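Local coordinates for protein PKS (Streptomyces albus, PDB 4OQJ) that probably catalyses the decarboxylative condensation that extends a carrier-protein-bound polyketide chain, as a ketosynthase-containing module of the oxazolomycin synthase, at residues M236-C244 with K250-N258. Numbering follows the deposited sequence.
Sequences MIFSPDGHC and KAQGTVIGN
Phe-238 and Thr-254 form a single beta bridge, closed by the peptide groups of Ile-237 and Ser-239 on either side of Phe-238, which pairs two parts of one long connection between strands 230-231 and 259-267 of the ketosynthase, a thiolase-fold domain. Thr-254 N donates to Ile-237 O (2.8 Å), while Thr-254 O accepts from Ser-239 N with an N-H...O angle of 160°. Ile-237 O also lies 3.1 Å from Gly-253 CA, a close approach made at a residue without a side chain.

Side chains pack around this bridge. Ile-237 CD1 runs alongside Thr-254 CG2 at 3.9 Å. The Phe-238 ring meets Thr-254 O and Ile-256 CD1 with its edge, and Ile-237 CG2 lies over one of its faces. One residue beyond Ser-239, the ring of Pro-240 crosses the extended Gln-252 side chain at about a right angle, and Pro-240 CD lies 3.7 Å from Gln-252 CB.

Within 239-243 the chain turns back, with Asp-241 OD1 accepting from His-243 N in an Asx turn, approached from above the carboxylate plane. Farther out, Asp-241 OD2 forms a salt bridge with Arg-245, and His-243 ND1 bonds Glu-50. The returning chain brings Cys-244 CA to 3.5 Å from Gly-253 O. Cys-244 SG, anti to the backbone N of its own residue (chi1 178°), lies 3.4 Å from the buried Thr-254 OG1.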
HETATM    1  N   MSE A 236     -16.037  -1.103 -24.985  1.00 59.72           N
HETATM    2  CA  MSE A 236     -15.705  -0.482 -23.706  1.00 46.97           C
HETATM    3  C   MSE A 236     -16.898  -0.437 -22.730  1.00 40.83           C
HETATM    4  O   MSE A 236     -18.046  -0.697 -23.098  1.00 38.08           O
HETATM    5  CB  MSE A 236     -15.147   0.924 -23.948  1.00 46.53           C
HETATM    6  CG  MSE A 236     -13.848   0.926 -24.764  1.00 53.18           C
HETATM    7 SE   MSE A 236     -12.381   1.848 -23.870  0.56 67.57          SE
HETATM    8  CE  MSE A 236     -12.925   3.680 -24.289  1.00 67.15           C
ATOM      9  N   ILE A 237     -16.596  -0.102 -21.481  1.00 37.32           N
ATOM     10  CA  ILE A 237     -17.507  -0.320 -20.364  1.00 33.71           C
ATOM     11  C   ILE A 237     -18.642   0.715 -20.300  1.00 31.20           C
ATOM     12  O   ILE A 237     -19.538   0.607 -19.467  1.00 33.83           O
ATOM     13  CB  ILE A 237     -16.713  -0.299 -19.030  1.00 39.13           C
ATOM     14  CG1 ILE A 237     -17.562  -0.815 -17.854  1.00 46.44           C
ATOM     15  CG2 ILE A 237     -16.172   1.106 -18.760  1.00 35.14           C
ATOM     16  CD1 ILE A 237     -16.872  -0.749 -16.507  1.00 51.30           C
ATOM     17  N   PHE A 238     -18.613   1.704 -21.188  1.00 23.94           N
ATOM     18  CA  PHE A 238     -19.453   2.894 -21.022  1.00 25.79           C
ATOM     19  C   PHE A 238     -20.767   2.781 -21.779  1.00 21.87           C
ATOM     20  O   PHE A 238     -20.803   2.329 -22.931  1.00 21.20           O
ATOM     21  CB  PHE A 238     -18.695   4.142 -21.480  1.00 40.23           C
ATOM     22  CG  PHE A 238     -17.393   4.350 -20.760  1.00 51.85           C
ATOM     23  CD1 PHE A 238     -17.344   4.334 -19.375  1.00 56.87           C
ATOM     24  CD2 PHE A 238     -16.221   4.541 -21.468  1.00 59.89           C
ATOM     25  CE1 PHE A 238     -16.146   4.518 -18.709  1.00 65.86           C
ATOM     26  CE2 PHE A 238     -15.021   4.722 -20.811  1.00 63.93           C
ATOM     27  CZ  PHE A 238     -14.981   4.711 -19.430  1.00 67.49           C
ATOM     28  N   SER A 239     -21.844   3.207 -21.136  1.00 23.53           N
ATOM     29  CA  SER A 239     -23.166   3.001 -21.694  1.00 29.84           C
ATOM     30  C   SER A 239     -23.478   4.004 -22.796  1.00 27.68           C
ATOM     31  O   SER A 239     -22.868   5.073 -22.849  1.00 25.54           O
ATOM     32  CB  SER A 239     -24.229   3.086 -20.604  1.00 33.55           C
ATOM     33  OG  SER A 239     -24.525   4.426 -20.299  1.00 30.86           O
ATOM     34  N   PRO A 240     -24.434   3.653 -23.676  1.00 28.32           N
ATOM     35  CA  PRO A 240     -24.819   4.499 -24.808  1.00 31.52           C
ATOM     36  C   PRO A 240     -25.709   5.681 -24.444  1.00 30.56           C
ATOM     37  O   PRO A 240     -25.889   6.551 -25.296  1.00 35.43           O
ATOM     38  CB  PRO A 240     -25.600   3.535 -25.721  1.00 32.48           C
ATOM     39  CG  PRO A 240     -25.377   2.173 -25.174  1.00 32.73           C
ATOM     40  CD  PRO A 240     -25.130   2.353 -23.731  1.00 28.60           C
ATOM     41  N   ASP A 241     -26.257   5.701 -23.230  1.00 29.38           N
ATOM     42  CA  ASP A 241     -27.218   6.728 -22.821  1.00 30.16           C
ATOM     43  C   ASP A 241     -26.884   7.412 -21.492  1.00 34.04           C
ATOM     44  O   ASP A 241     -27.684   8.186 -20.975  1.00 34.63           O
ATOM     45  CB  ASP A 241     -28.611   6.115 -22.723  1.00 31.21           C
ATOM     46  CG  ASP A 241     -28.669   4.929 -21.773  1.00 37.37           C
ATOM     47  OD1 ASP A 241     -27.671   4.661 -21.054  1.00 32.83           O
ATOM     48  OD2 ASP A 241     -29.733   4.275 -21.736  1.00 36.70           O
ATOM     49  N   GLY A 242     -25.718   7.122 -20.927  1.00 32.32           N
ATOM     50  CA  GLY A 242     -25.324   7.744 -19.670  1.00 31.73           C
ATOM     51  C   GLY A 242     -25.980   7.141 -18.435  1.00 30.86           C
ATOM     52  O   GLY A 242     -25.744   7.591 -17.312  1.00 34.43           O
ATOM     53  N   HIS A 243     -26.822   6.134 -18.635  1.00 23.65           N
ATOM     54  CA  HIS A 243     -27.455   5.429 -17.525  1.00 25.35           C
ATOM     55  C   HIS A 243     -26.724   4.119 -17.241  1.00 24.99           C
ATOM     56  O   HIS A 243     -26.232   3.462 -18.156  1.00 27.15           O
ATOM     57  CB  HIS A 243     -28.928   5.149 -17.828  1.00 27.55           C
ATOM     58  CG  HIS A 243     -29.744   6.385 -18.026  1.00 33.23           C
ATOM     59  ND1 HIS A 243     -30.122   7.200 -16.979  1.00 32.68           N
ATOM     60  CD2 HIS A 243     -30.246   6.958 -19.146  1.00 40.04           C
ATOM     61  CE1 HIS A 243     -30.822   8.218 -17.445  1.00 35.05           C
ATOM     62  NE2 HIS A 243     -30.912   8.095 -18.757  1.00 40.76           N
ATOM     63  N   CYS A 244     -26.676   3.752 -15.967  1.00 22.51           N
ATOM     64  CA  CYS A 244     -26.033   2.519 -15.519  1.00 21.92           C
ATOM     65  C   CYS A 244     -27.092   1.556 -14.971  1.00 22.90           C
ATOM     66  O   CYS A 244     -27.546   1.693 -13.827  1.00 22.94           O
ATOM     67  CB  CYS A 244     -24.980   2.838 -14.455  1.00 22.36           C
ATOM     68  SG  CYS A 244     -24.134   1.398 -13.742  1.00 23.92           S
ATOM     69  N   LYS A 250     -31.494  -4.704 -19.806  1.00 28.82           N
ATOM     70  CA  LYS A 250     -30.988  -3.716 -20.755  1.00 33.22           C
ATOM     71  C   LYS A 250     -29.629  -3.157 -20.325  1.00 33.25           C
ATOM     72  O   LYS A 250     -29.191  -2.129 -20.839  1.00 30.79           O
ATOM     73  CB  LYS A 250     -32.007  -2.582 -20.925  1.00 34.76           C
ATOM     74  CG  LYS A 250     -33.337  -3.076 -21.499  1.00 45.95           C
ATOM     75  CD  LYS A 250     -34.421  -2.011 -21.516  1.00 56.07           C
ATOM     76  CE  LYS A 250     -35.740  -2.614 -21.999  1.00 68.58           C
ATOM     77  NZ  LYS A 250     -36.634  -1.632 -22.676  1.00 73.14           N
ATOM     78  N   ALA A 251     -28.963  -3.835 -19.392  1.00 28.98           N
ATOM     79  CA  ALA A 251     -27.631  -3.416 -18.957  1.00 27.11           C
ATOM     80  C   ALA A 251     -26.706  -3.230 -20.157  1.00 27.25           C
ATOM     81  O   ALA A 251     -26.530  -4.152 -20.950  1.00 26.43           O
ATOM     82  CB  ALA A 251     -27.039  -4.436 -17.989  1.00 25.63           C
ATOM     83  N   GLN A 252     -26.128  -2.036 -20.288  1.00 25.42           N
ATOM     84  CA  GLN A 252     -25.193  -1.753 -21.370  1.00 25.79           C
ATOM     85  C   GLN A 252     -23.994  -0.929 -20.905  1.00 26.88           C
ATOM     86  O   GLN A 252     -23.406  -0.187 -21.692  1.00 25.98           O
ATOM     87  CB  GLN A 252     -25.898  -1.018 -22.505  1.00 31.62           C
ATOM     88  CG  GLN A 252     -26.755  -1.884 -23.390  1.00 44.32           C
ATOM     89  CD  GLN A 252     -27.320  -1.091 -24.562  1.00 62.19           C
ATOM     90  OE1 GLN A 252     -28.142  -0.186 -24.383  1.00 67.12           O
ATOM     91  NE2 GLN A 252     -26.857  -1.409 -25.764  1.00 71.58           N
ATOM     92  N   GLY A 253     -23.619  -1.065 -19.638  1.00 24.60           N
ATOM     93  CA  GLY A 253     -22.448  -0.379 -19.128  1.00 22.30           C
ATOM     94  C   GLY A 253     -22.752   0.797 -18.221  1.00 19.51           C
ATOM     95  O   GLY A 253     -23.879   0.981 -17.757  1.00 20.55           O
ATOM     96  N   THR A 254     -21.730   1.605 -17.969  1.00 20.26           N
ATOM     97  CA  THR A 254     -21.792   2.582 -16.890  1.00 21.62           C
ATOM     98  C   THR A 254     -21.308   3.925 -17.422  1.00 21.16           C
ATOM     99  O   THR A 254     -21.112   4.080 -18.620  1.00 24.48           O
ATOM    100  CB  THR A 254     -20.951   2.102 -15.671  1.00 21.81           C
ATOM    101  OG1 THR A 254     -21.186   2.936 -14.531  1.00 22.97           O
ATOM    102  CG2 THR A 254     -19.462   2.094 -15.990  1.00 18.06           C
ATOM    103  N   VAL A 255     -21.165   4.895 -16.532  1.00 19.78           N
ATOM    104  CA  VAL A 255     -20.638   6.217 -16.863  1.00 20.04           C
ATOM    105  C   VAL A 255     -19.531   6.505 -15.878  1.00 18.24           C
ATOM    106  O   VAL A 255     -19.698   6.294 -14.683  1.00 17.29           O
ATOM    107  CB  VAL A 255     -21.690   7.333 -16.748  1.00 28.09           C
ATOM    108  CG1 VAL A 255     -21.135   8.650 -17.283  1.00 31.34           C
ATOM    109  CG2 VAL A 255     -22.896   6.964 -17.493  1.00 35.74           C
ATOM    110  N   ILE A 256     -18.412   6.984 -16.340  1.00 16.76           N
ATOM    111  CA  ILE A 256     -17.345   7.350 -15.471  1.00 22.91           C
ATOM    112  C   ILE A 256     -17.768   8.532 -14.640  1.00 24.35           C
ATOM    113  O   ILE A 256     -18.388   9.404 -15.140  1.00 33.15           O
ATOM    114  CB  ILE A 256     -16.052   7.606 -16.234  1.00 37.66           C
ATOM    115  CG1 ILE A 256     -14.894   7.193 -15.361  1.00 42.49           C
ATOM    116  CG2 ILE A 256     -15.967   9.012 -16.783  1.00 50.49           C
ATOM    117  CD1 ILE A 256     -14.956   5.719 -15.132  1.00 49.92           C
ATOM    118  N   GLY A 257     -17.472   8.521 -13.378  1.00 17.93           N
ATOM    119  CA  GLY A 257     -17.829   9.643 -12.531  1.00 16.73           C
ATOM    120  C   GLY A 257     -16.649  10.261 -11.829  1.00 14.98           C
ATOM    121  O   GLY A 257     -15.513   9.755 -11.880  1.00 14.54           O
ATOM    122  N   ASN A 258     -16.931  11.351 -11.130  1.00 13.15           N
ATOM    123  CA  ASN A 258     -15.900  12.103 -10.443  1.00 11.46           C
ATOM    124  C   ASN A 258     -16.264  12.262  -8.992  1.00 12.61           C
ATOM    125  O   ASN A 258     -17.408  12.573  -8.673  1.00 13.24           O
ATOM    126  CB  ASN A 258     -15.721  13.461 -11.126  1.00 11.72           C
ATOM    127  CG  ASN A 258     -15.329  13.317 -12.581  1.00 15.39           C
ATOM    128  OD1 ASN A 258     -14.155  13.344 -12.929  1.00 19.38           O
ATOM    129  ND2 ASN A 258     -16.307  13.141 -13.432  1.00 15.50           N
TER
HETATM  130  O   HOH W   1     -22.209  -0.425 -24.235  1.00 41.01           O